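Local coordinates for methyl-accepting chemotaxis protein (Vibrio cholerae, PDB 6CEQ) that binds heme in a PAS domain of a chemoreceptor and senses oxygen, probably passing the signal on through the rest of the receptor, at residues Asn8-Asp13 / Gln19-Ala24; Arg64-Asn69 / Leu73-Met78; Ile91-Arg94 / Tyr100-Pro103. All blocks are in the same frame, centred on the assembly; numbering follows the deposited sequence.

Contact 1: Asn8-Asp13 / Gln19-Ala24. With HEM (protoporphyrin IX containing Fe), chain D.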
loop_
_atom_site.group_PDB
_atom_site.type_symbol
_atom_site.label_atom_id
_atom_site.label_comp_id
_atom_site.label_asym_id
_atom_site.label_seq_id
_atom_site.Cartn_x
_atom_site.Cartn_y
_atom_site.Cartn_z
ATOM N N ASN A 8 -7.542 6.326 0.972
ATOM C CA ASN A 8 -7.189 4.928 0.712
ATOM C C ASN A 8 -5.964 4.569 1.537
ATOM O O ASN A 8 -4.885 5.134 1.319
ATOM C CB ASN A 8 -6.894 4.688 -0.768
ATOM C CG ASN A 8 -8.023 5.125 -1.657
ATOM O OD1 ASN A 8 -9.162 4.697 -1.482
ATOM N ND2 ASN A 8 -7.725 5.996 -2.608
ATOM N N LEU A 9 -6.126 3.633 2.472
ATOM C CA LEU A 9 -5.090 3.331 3.454
ATOM C C LEU A 9 -4.814 1.835 3.519
ATOM O O LEU A 9 -5.735 1.012 3.453
ATOM C CB LEU A 9 -5.483 3.803 4.861
ATOM C CG LEU A 9 -5.735 5.283 5.136
ATOM C CD1 LEU A 9 -6.094 5.449 6.602
ATOM C CD2 LEU A 9 -4.526 6.142 4.771
ATOM N N MET A 10 -3.540 1.493 3.700
ATOM C CA MET A 10 -3.107 0.109 3.840
ATOM C C MET A 10 -1.978 0.086 4.862
ATOM O O MET A 10 -1.096 0.941 4.801
ATOM C CB MET A 10 -2.647 -0.426 2.479
ATOM C CG MET A 10 -2.219 -1.853 2.421
ATOM S SD MET A 10 -2.178 -2.328 0.679
ATOM C CE MET A 10 -1.509 -0.908 -0.128
ATOM N N MET A 11 -1.999 -0.872 5.797
ATOM C CA MET A 11 -0.990 -0.958 6.856
ATOM C C MET A 11 -0.261 -2.302 6.823
ATOM O O MET A 11 -0.867 -3.338 6.536
ATOM C CB MET A 11 -1.633 -0.763 8.240
ATOM C CG MET A 11 -2.324 0.584 8.434
ATOM S SD MET A 11 -3.689 0.502 9.609
ATOM C CE MET A 11 -3.034 -0.592 10.862
ATOM N N ALA A 12 1.038 -2.289 7.137
ATOM C CA ALA A 12 1.827 -3.516 7.226
ATOM C C ALA A 12 2.676 -3.495 8.494
ATOM O O ALA A 12 2.910 -2.443 9.088
ATOM C CB ALA A 12 2.727 -3.698 5.994
ATOM N N ASP A 13 3.144 -4.672 8.914
ATOM C CA ASP A 13 4.065 -4.711 10.043
ATOM C C ASP A 13 5.507 -4.561 9.557
ATOM O O ASP A 13 5.773 -4.399 8.363
ATOM C CB ASP A 13 3.875 -5.976 10.889
ATOM C CG ASP A 13 4.172 -7.275 10.134
ATOM O OD1 ASP A 13 4.810 -7.252 9.057
ATOM O OD2 ASP A 13 3.770 -8.345 10.648
ATOM N N GLN A 19 -1.400 -5.904 7.244
ATOM C CA GLN A 19 -2.240 -6.048 8.427
ATOM C C GLN A 19 -3.662 -5.549 8.241
ATOM O O GLN A 19 -4.572 -6.084 8.875
ATOM C CB GLN A 19 -1.614 -5.308 9.617
ATOM C CG GLN A 19 -0.188 -5.745 9.930
ATOM C CD GLN A 19 -0.121 -7.181 10.423
ATOM O OE1 GLN A 19 0.594 -8.013 9.863
ATOM N NE2 GLN A 19 -0.864 -7.474 11.484
ATOM N N TYR A 20 -3.877 -4.536 7.402
ATOM C CA TYR A 20 -5.186 -3.905 7.311
ATOM C C TYR A 20 -5.285 -3.108 6.018
ATOM O O TYR A 20 -4.326 -2.443 5.621
ATOM C CB TYR A 20 -5.429 -2.976 8.513
ATOM C CG TYR A 20 -6.796 -2.316 8.527
ATOM C CD1 TYR A 20 -7.916 -3.031 8.915
ATOM C CD2 TYR A 20 -6.958 -0.980 8.172
ATOM C CE1 TYR A 20 -9.168 -2.452 8.926
ATOM C CE2 TYR A 20 -8.222 -0.379 8.184
ATOM C CZ TYR A 20 -9.316 -1.128 8.569
ATOM O OH TYR A 20 -10.574 -0.573 8.597
ATOM N N LEU A 21 -6.452 -3.183 5.377
ATOM C CA LEU A 21 -6.850 -2.285 4.301
ATOM C C LEU A 21 -8.154 -1.615 4.695
ATOM O O LEU A 21 -9.088 -2.295 5.132
ATOM C CB LEU A 21 -7.046 -3.021 2.977
ATOM C CG LEU A 21 -5.810 -3.300 2.131
ATOM C CD1 LEU A 21 -5.117 -4.552 2.606
ATOM C CD2 LEU A 21 -6.228 -3.442 0.679
ATOM N N ASN A 22 -8.228 -0.299 4.525
ATOM C CA ASN A 22 -9.441 0.405 4.897
ATOM C C ASN A 22 -10.505 0.219 3.812
ATOM O O ASN A 22 -10.215 -0.287 2.722
ATOM C CB ASN A 22 -9.122 1.877 5.203
ATOM C CG ASN A 22 -9.089 2.773 3.978
ATOM O OD1 ASN A 22 -8.823 2.339 2.857
ATOM N ND2 ASN A 22 -9.319 4.068 4.210
ATOM N N PRO A 23 -11.771 0.525 4.116
ATOM C CA PRO A 23 -12.838 0.186 3.155
ATOM C C PRO A 23 -12.712 0.903 1.827
ATOM O O PRO A 23 -12.997 0.309 0.777
ATOM C CB PRO A 23 -14.118 0.591 3.899
ATOM C CG PRO A 23 -13.740 0.506 5.359
ATOM C CD PRO A 23 -12.314 0.988 5.409
ATOM N N ALA A 24 -12.315 2.177 1.843
ATOM C CA ALA A 24 -12.185 2.905 0.589
ATOM C C ALA A 24 -11.202 2.219 -0.347
ATOM O O ALA A 24 -11.483 2.048 -1.540
ATOM C CB ALA A 24 -11.763 4.346 0.866
HETATM C CHA HEM D . 5.323 1.003 -4.759
HETATM C CHB HEM D . 5.303 -0.045 -0.030
HETATM C CHC HEM D . 1.234 -2.632 -0.820
HETATM C CHD HEM D . 2.595 -2.956 -5.460
HETATM C C1A HEM D . 5.559 1.046 -3.402
HETATM C C2A HEM D . 6.347 2.016 -2.752
HETATM C C3A HEM D . 6.348 1.731 -1.422
HETATM C C4A HEM D . 5.565 0.575 -1.236
HETATM C CMA HEM D . 7.062 2.507 -0.347
HETATM C CAA HEM D . 7.059 3.168 -3.412
HETATM C CBA HEM D . 8.325 2.656 -4.103
HETATM C CGA HEM D . 8.949 3.772 -4.900
HETATM O O1A HEM D . 8.227 4.665 -5.396
HETATM O O2A HEM D . 10.188 3.805 -5.065
HETATM C C1B HEM D . 4.126 -0.786 0.151
HETATM C C2B HEM D . 3.599 -1.087 1.435
HETATM C C3B HEM D . 2.459 -1.810 1.244
HETATM C C4B HEM D . 2.298 -1.947 -0.223
HETATM C CMB HEM D . 4.190 -0.683 2.761
HETATM C CAB HEM D . 1.566 -2.349 2.286
HETATM C CBB HEM D . 1.232 -1.596 3.330
HETATM C C1C HEM D . 1.242 -2.983 -2.166
HETATM C C2C HEM D . 0.299 -3.789 -2.823
HETATM C C3C HEM D . 0.689 -3.882 -4.152
HETATM C C4C HEM D . 1.882 -3.121 -4.297
HETATM C CMC HEM D . -0.912 -4.434 -2.200
HETATM C CAC HEM D . -0.006 -4.629 -5.215
HETATM C CBC HEM D . -1.334 -4.617 -5.279
HETATM C C1D HEM D . 3.404 -1.831 -5.643
HETATM C C2D HEM D . 3.824 -1.375 -6.973
HETATM C C3D HEM D . 4.579 -0.279 -6.778
HETATM C C4D HEM D . 4.622 -0.058 -5.327
HETATM C CMD HEM D . 3.479 -2.011 -8.296
HETATM C CAD HEM D . 5.247 0.557 -7.837
HETATM C CBD HEM D . 6.229 -0.309 -8.628
HETATM C CGD HEM D . 7.236 -0.916 -7.686
HETATM O O1D HEM D . 7.267 -2.155 -7.517
HETATM O O2D HEM D . 8.043 -0.182 -7.074
HETATM N NA HEM D . 5.089 0.171 -2.455
HETATM N NB HEM D . 3.332 -1.308 -0.796
HETATM N NC HEM D . 2.187 -2.591 -3.072
HETATM N ND HEM D . 3.908 -1.012 -4.708
HETATM FE FE HEM D . 3.670 -1.144 -2.864
HETATM O O HOH W 1 1.769 0.560 -2.832
#
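M10 and L21 face each other as an antiparallel non-hydrogen-bonded pair, their side chains turned to the heme side of the sheet. From M10, CB leaves the strand about 4.1 Å from heme CBB. With CG anti to the backbone N (chi1 -178°), the chain runs out from the sheet: M10 CG packs 3.9 Å from L21 CG and also meets the heme vinyl. M10 SD lies 3.7 Å from heme CHC, and after a bend at chi3 its methyl CE comes to 3.3 Å from that same meso carbon. A long, flexible, apolar thioether suits this slot between leucine and porphyrin.

On the other face M11 SD lies obliquely beside the Y20 ring, 3.9 Å from its CD2, a Met-aromatic contact. M11 O accepts from Q19 N (2.7 Å) and only weakly from Y20 N, a classic beta bulge. N22 closes the far end: its OD1 accepts L9 N (3.0 Å) from above the amide plane and also caps L25 N, while ND2 binds T7 O. Asparagine thus joins strand to helix. This bulged hairpin running into an N-capped helix is the opening of the PAS fold, here forming one wall of the heme pocket.

Contact 2: Arg64-Asn69 / Leu73-Met78. With HEM (protoporphyrin IX containing Fe), chain D.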
loop_
_atom_site.group_PDB
_atom_site.type_symbol
_atom_site.label_atom_id
_atom_site.label_comp_id
_atom_site.label_asym_id
_atom_site.label_seq_id
_atom_site.Cartn_x
_atom_site.Cartn_y
_atom_site.Cartn_z
ATOM N N ARG A 64 11.684 -2.748 0.979
ATOM C CA ARG A 64 12.124 -3.210 2.294
ATOM C C ARG A 64 13.044 -2.198 2.959
ATOM O O ARG A 64 12.952 -1.964 4.169
ATOM C CB ARG A 64 12.834 -4.559 2.165
ATOM C CG ARG A 64 11.889 -5.723 2.006
ATOM C CD ARG A 64 11.357 -6.086 3.356
ATOM N NE ARG A 64 10.327 -7.115 3.305
ATOM C CZ ARG A 64 9.865 -7.730 4.384
ATOM N NH1 ARG A 64 10.354 -7.421 5.580
ATOM N NH2 ARG A 64 8.933 -8.664 4.271
ATOM N N SER A 65 13.946 -1.595 2.186
ATOM C CA SER A 65 14.828 -0.582 2.751
ATOM C C SER A 65 14.038 0.648 3.186
ATOM O O SER A 65 14.367 1.279 4.202
ATOM C CB SER A 65 15.910 -0.225 1.730
ATOM O OG SER A 65 16.607 0.953 2.092
ATOM N N ILE A 66 12.960 0.965 2.467
ATOM C CA ILE A 66 12.145 2.118 2.839
ATOM C C ILE A 66 11.413 1.848 4.151
ATOM O O ILE A 66 11.441 2.678 5.067
ATOM C CB ILE A 66 11.163 2.479 1.706
ATOM C CG1 ILE A 66 11.907 2.964 0.459
ATOM C CG2 ILE A 66 10.163 3.536 2.177
ATOM C CD1 ILE A 66 11.027 3.071 -0.769
ATOM N N ILE A 67 10.819 0.659 4.306
ATOM C CA ILE A 67 9.987 0.432 5.488
ATOM C C ILE A 67 10.798 -0.087 6.663
ATOM O O ILE A 67 10.259 -0.188 7.777
ATOM C CB ILE A 67 8.820 -0.536 5.201
ATOM C CG1 ILE A 67 9.320 -1.979 5.050
ATOM C CG2 ILE A 67 8.052 -0.085 3.969
ATOM C CD1 ILE A 67 8.238 -3.027 5.288
ATOM N N SER A 68 12.064 -0.440 6.444
ATOM C CA SER A 68 12.981 -0.843 7.506
ATOM C C SER A 68 13.669 0.342 8.173
ATOM O O SER A 68 14.313 0.158 9.211
ATOM C CB SER A 68 14.040 -1.813 6.974
ATOM O OG SER A 68 13.413 -2.976 6.461
ATOM N N ASN A 69 13.609 1.533 7.570
ATOM C CA ASN A 69 14.317 2.719 8.061
ATOM C C ASN A 69 13.315 3.823 8.359
ATOM O O ASN A 69 13.225 4.820 7.617
ATOM C CB ASN A 69 15.371 3.160 7.047
ATOM C CG ASN A 69 16.526 2.172 6.940
ATOM O OD1 ASN A 69 17.540 2.319 7.622
ATOM N ND2 ASN A 69 16.376 1.158 6.085
ATOM N N LEU A 73 11.489 8.012 6.981
ATOM C CA LEU A 73 10.090 8.249 6.662
ATOM C C LEU A 73 9.696 9.601 7.241
ATOM O O LEU A 73 10.335 10.087 8.184
ATOM C CB LEU A 73 9.186 7.147 7.236
ATOM C CG LEU A 73 9.373 5.708 6.745
ATOM C CD1 LEU A 73 8.420 4.705 7.411
ATOM C CD2 LEU A 73 9.145 5.695 5.243
ATOM N N PRO A 74 8.683 10.272 6.679
ATOM C CA PRO A 74 7.793 9.873 5.578
ATOM C C PRO A 74 8.439 9.815 4.189
ATOM O O PRO A 74 9.409 10.523 3.889
ATOM C CB PRO A 74 6.693 10.943 5.617
ATOM C CG PRO A 74 7.347 12.133 6.203
ATOM C CD PRO A 74 8.355 11.613 7.199
ATOM N N PHE A 75 7.898 8.929 3.358
ATOM C CA PHE A 75 8.339 8.719 1.986
ATOM C C PHE A 75 7.179 9.007 1.044
ATOM O O PHE A 75 6.051 8.588 1.305
ATOM C CB PHE A 75 8.846 7.273 1.793
ATOM C CG PHE A 75 9.274 6.955 0.390
ATOM C CD1 PHE A 75 10.594 7.113 0.003
ATOM C CD2 PHE A 75 8.356 6.494 -0.542
ATOM C CE1 PHE A 75 10.989 6.819 -1.285
ATOM C CE2 PHE A 75 8.746 6.191 -1.838
ATOM C CZ PHE A 75 10.060 6.353 -2.208
ATOM N N THR A 76 7.446 9.727 -0.052
ATOM C CA THR A 76 6.414 10.014 -1.039
ATOM C C THR A 76 6.914 9.688 -2.434
ATOM O O THR A 76 8.104 9.824 -2.733
ATOM C CB THR A 76 5.963 11.477 -1.019
ATOM O OG1 THR A 76 7.039 12.319 -1.459
ATOM C CG2 THR A 76 5.540 11.885 0.383
ATOM N N SER A 77 5.985 9.277 -3.294
ATOM C CA SER A 77 6.343 8.924 -4.662
ATOM C C SER A 77 5.074 8.796 -5.489
ATOM O O SER A 77 3.973 8.658 -4.958
ATOM C CB SER A 77 7.131 7.609 -4.692
ATOM O OG SER A 77 7.760 7.411 -5.939
ATOM N N MET A 78 5.248 8.847 -6.801
ATOM C CA MET A 78 4.199 8.504 -7.747
ATOM C C MET A 78 4.483 7.099 -8.252
ATOM O O MET A 78 5.625 6.784 -8.596
ATOM C CB MET A 78 4.142 9.515 -8.892
ATOM C CG MET A 78 3.143 9.152 -9.956
ATOM S SD MET A 78 4.031 8.286 -11.258
ATOM C CE MET A 78 2.874 6.998 -11.620
HETATM C CHA HEM D . 5.323 1.003 -4.759
HETATM C CHB HEM D . 5.303 -0.045 -0.030
HETATM C CHC HEM D . 1.234 -2.632 -0.820
HETATM C CHD HEM D . 2.595 -2.956 -5.460
HETATM C C1A HEM D . 5.559 1.046 -3.402
HETATM C C2A HEM D . 6.347 2.016 -2.752
HETATM C C3A HEM D . 6.348 1.731 -1.422
HETATM C C4A HEM D . 5.565 0.575 -1.236
HETATM C CMA HEM D . 7.062 2.507 -0.347
HETATM C CAA HEM D . 7.059 3.168 -3.412
HETATM C CBA HEM D . 8.325 2.656 -4.103
HETATM C CGA HEM D . 8.949 3.772 -4.900
HETATM O O1A HEM D . 8.227 4.665 -5.396
HETATM O O2A HEM D . 10.188 3.805 -5.065
HETATM C C1B HEM D . 4.126 -0.786 0.151
HETATM C C2B HEM D . 3.599 -1.087 1.435
HETATM C C3B HEM D . 2.459 -1.810 1.244
HETATM C C4B HEM D . 2.298 -1.947 -0.223
HETATM C CMB HEM D . 4.190 -0.683 2.761
HETATM C CAB HEM D . 1.566 -2.349 2.286
HETATM C CBB HEM D . 1.232 -1.596 3.330
HETATM C C1C HEM D . 1.242 -2.983 -2.166
HETATM C C2C HEM D . 0.299 -3.789 -2.823
HETATM C C3C HEM D . 0.689 -3.882 -4.152
HETATM C C4C HEM D . 1.882 -3.121 -4.297
HETATM C CMC HEM D . -0.912 -4.434 -2.200
HETATM C CAC HEM D . -0.006 -4.629 -5.215
HETATM C CBC HEM D . -1.334 -4.617 -5.279
HETATM C C1D HEM D . 3.404 -1.831 -5.643
HETATM C C2D HEM D . 3.824 -1.375 -6.973
HETATM C C3D HEM D . 4.579 -0.279 -6.778
HETATM C C4D HEM D . 4.622 -0.058 -5.327
HETATM C CMD HEM D . 3.479 -2.011 -8.296
HETATM C CAD HEM D . 5.247 0.557 -7.837
HETATM C CBD HEM D . 6.229 -0.309 -8.628
HETATM C CGD HEM D . 7.236 -0.916 -7.686
HETATM O O1D HEM D . 7.267 -2.155 -7.517
HETATM O O2D HEM D . 8.043 -0.182 -7.074
HETATM N NA HEM D . 5.089 0.171 -2.455
HETATM N NB HEM D . 3.332 -1.308 -0.796
HETATM N NC HEM D . 2.187 -2.591 -3.072
HETATM N ND HEM D . 3.908 -1.012 -4.708
HETATM FE FE HEM D . 3.670 -1.144 -2.864
HETATM O O HOH W 1 1.769 0.560 -2.832
#
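I66 lays its terminal methyl over the ring of F75. I66 CD1 stands 3.8 Å from the ring centroid and 17° off the ring normal, so the CH-pi contact falls on the face, shifted toward the rim where CZ and CE1 lie. The two side chains cross at about a right angle. The other branch of the isoleucine works closer to the root of the phenylalanine: CG2, anti to the backbone N of I66, is 4.0 Å from F75 CG. I66 CG2 also meets L73 CD2 at 3.9 Å, and here too the side chains cross nearly perpendicularly. Beta branching suits I66 because CD1 can lie on the ring while CG2 reaches both L73 and the root of F75, and a branched leucine turns one methyl toward the helix, L73 CD2 lying 3.8 Å from I66 O.

Helix 60-68 is the last helix of the chain in this PAS fold, and the residues after it lead straight into the edge strand 75-81, passing a cis peptide before P74. F75 CG is anti to its backbone N (chi1 178°), which carries the ring off the strand between helix and cofactor. F75 CE2 reaches heme CAA at 3.8 Å, and the propionate oxygen O1A lies at the ring edge, in plane. Two residues along the same strand, S77 OG approaches heme O1A at 2.8 Å; a small hydroxyl fits beside a carboxylate.

The helix end is tied off by its own polar groups. N69 ND2 donates to S65 O (2.8 Å), in the carbonyl plane and on a lone pair, while S68 brings its backbone N and its OG to R64 O from opposite faces of that carbonyl. R64 itself reaches elsewhere, its NE forming a salt bridge with D54.

Contact 3: Ile91-Arg94 / Tyr100-Pro103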
loop_
_atom_site.group_PDB
_atom_site.type_symbol
_atom_site.label_atom_id
_atom_site.label_comp_id
_atom_site.label_asym_id
_atom_site.label_seq_id
_atom_site.Cartn_x
_atom_site.Cartn_y
_atom_site.Cartn_z
ATOM N N ILE A 91 4.129 6.460 5.869
ATOM C CA ILE A 91 4.450 7.053 7.162
ATOM C C ILE A 91 4.709 5.936 8.166
ATOM O O ILE A 91 4.266 4.796 7.999
ATOM C CB ILE A 91 3.335 7.990 7.673
ATOM C CG1 ILE A 91 2.024 7.222 7.849
ATOM C CG2 ILE A 91 3.135 9.151 6.718
ATOM C CD1 ILE A 91 1.695 6.875 9.293
ATOM N N ALA A 92 5.434 6.282 9.230
ATOM C CA ALA A 92 5.753 5.321 10.273
ATOM C C ALA A 92 4.607 5.237 11.271
ATOM O O ALA A 92 4.160 6.258 11.801
ATOM C CB ALA A 92 7.051 5.720 10.992
ATOM N N MET A 93 4.132 4.020 11.527
ATOM C CA MET A 93 3.189 3.787 12.610
ATOM C C MET A 93 3.965 3.465 13.874
ATOM O O MET A 93 4.970 2.755 13.828
ATOM C CB MET A 93 2.243 2.634 12.294
ATOM C CG MET A 93 1.380 2.851 11.094
ATOM S SD MET A 93 0.155 1.538 10.995
ATOM C CE MET A 93 1.198 0.082 11.112
ATOM N N ARG A 94 3.506 3.992 15.004
ATOM C CA ARG A 94 4.193 3.747 16.265
ATOM C C ARG A 94 3.211 3.295 17.336
ATOM O O ARG A 94 2.026 3.628 17.290
ATOM C CB ARG A 94 4.944 4.998 16.722
ATOM C CG ARG A 94 5.940 5.463 15.685
ATOM C CD ARG A 94 6.733 6.647 16.139
ATOM N NE ARG A 94 7.771 6.966 15.165
ATOM C CZ ARG A 94 8.961 6.378 15.113
ATOM N NH1 ARG A 94 9.285 5.431 15.989
ATOM N NH2 ARG A 94 9.829 6.738 14.181
ATOM N N TYR A 100 8.434 1.902 16.622
ATOM C CA TYR A 100 7.972 1.703 15.250
ATOM C C TYR A 100 7.310 0.337 15.094
ATOM O O TYR A 100 7.894 -0.691 15.458
ATOM C CB TYR A 100 9.152 1.837 14.288
ATOM C CG TYR A 100 8.861 1.578 12.822
ATOM C CD1 TYR A 100 9.594 0.640 12.108
ATOM C CD2 TYR A 100 7.877 2.294 12.144
ATOM C CE1 TYR A 100 9.355 0.406 10.760
ATOM C CE2 TYR A 100 7.629 2.068 10.794
ATOM C CZ TYR A 100 8.370 1.127 10.108
ATOM O OH TYR A 100 8.126 0.899 8.772
ATOM N N ILE A 101 6.107 0.330 14.508
ATOM C CA ILE A 101 5.275 -0.863 14.337
ATOM C C ILE A 101 5.346 -1.357 12.899
ATOM O O ILE A 101 5.234 -2.559 12.630
ATOM C CB ILE A 101 3.805 -0.566 14.703
ATOM C CG1 ILE A 101 3.631 -0.319 16.194
ATOM C CG2 ILE A 101 2.882 -1.698 14.265
ATOM C CD1 ILE A 101 2.191 0.014 16.541
ATOM N N GLY A 102 5.492 -0.433 11.963
ATOM C CA GLY A 102 5.390 -0.768 10.568
ATOM C C GLY A 102 4.846 0.395 9.770
ATOM O O GLY A 102 4.432 1.411 10.325
ATOM N N PRO A 103 4.845 0.266 8.448
ATOM C CA PRO A 103 4.438 1.384 7.594
ATOM C C PRO A 103 2.929 1.454 7.410
ATOM O O PRO A 103 2.228 0.440 7.390
ATOM C CB PRO A 103 5.120 1.058 6.261
ATOM C CG PRO A 103 5.117 -0.453 6.235
ATOM C CD PRO A 103 5.309 -0.893 7.665
#
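M93 O is gripped from the partner strand: I101 N donates to it over 2.8 Å, and Y100 adds a CA-H...O contact and its ring carbon CD2 at 3.4 Å. This carbonyl sits at a beta bulge in the antiparallel hairpin of strands 84-94 and 100-109, the last two strands in the chain of this PAS domain. M93 pairs with G102, yet R94 pairs with Y100, so I101 is the extra residue and the register slips by one. M93 N in turn donates to G102 O at 2.9 Å.

G102 adopts backbone angles that other residues avoid, since a CB there would collide with the carbonyl O of I101 and lie too near the ring of P103. The Y100 ring lies forward along its own strand, toward G102 and P103, with G102 N 3.5 Å above one face near the rim. On the other strand A92 CB, small enough to sit close, touches Y100 CE2 at 3.7 Å. The tyrosine is long enough that its OH reaches I67 O near the end of helix 60-68, a hydrogen bond. R94, extended from CG to NE, crosses Y100 at about a right angle; its guanidinium is turned 54° from the ring plane, and NH1 is hydrogen-bonded to G98 O in the turn.

On the opposite face of the sheet from A92 and Y100, M93 runs out over G102, where no side chain stands in its way. A bend at chi3 (-52°) brings M93 CE 4.0 Å from I101 CG2, while the other branch of that isoleucine ends with CD1 3.5 Å from R94 C.

Overall arrangement
From the N terminus, contact 1 comes first, closing the short turn between strands 8-12 and 18-21 and leading into helix 23-31. Contact 2 closes the short link from helix 60-68 to edge strand 75-81, and contact 3 closes the final hairpin. The three loops follow in series; none nests or crosses. They are nevertheless joined in space through one sheet of order 2-1-5-4-3. Strands 8-12 and 100-109 are neighbours, so A12 N probably hydrogen-bonds to P103 O between contacts 1 and 3. L73 of contact 2 packs on A92 of contact 3. Contacts 1 and 2 touch the heme from separate parts of its pocket, and P103 of contact 3 borders it too.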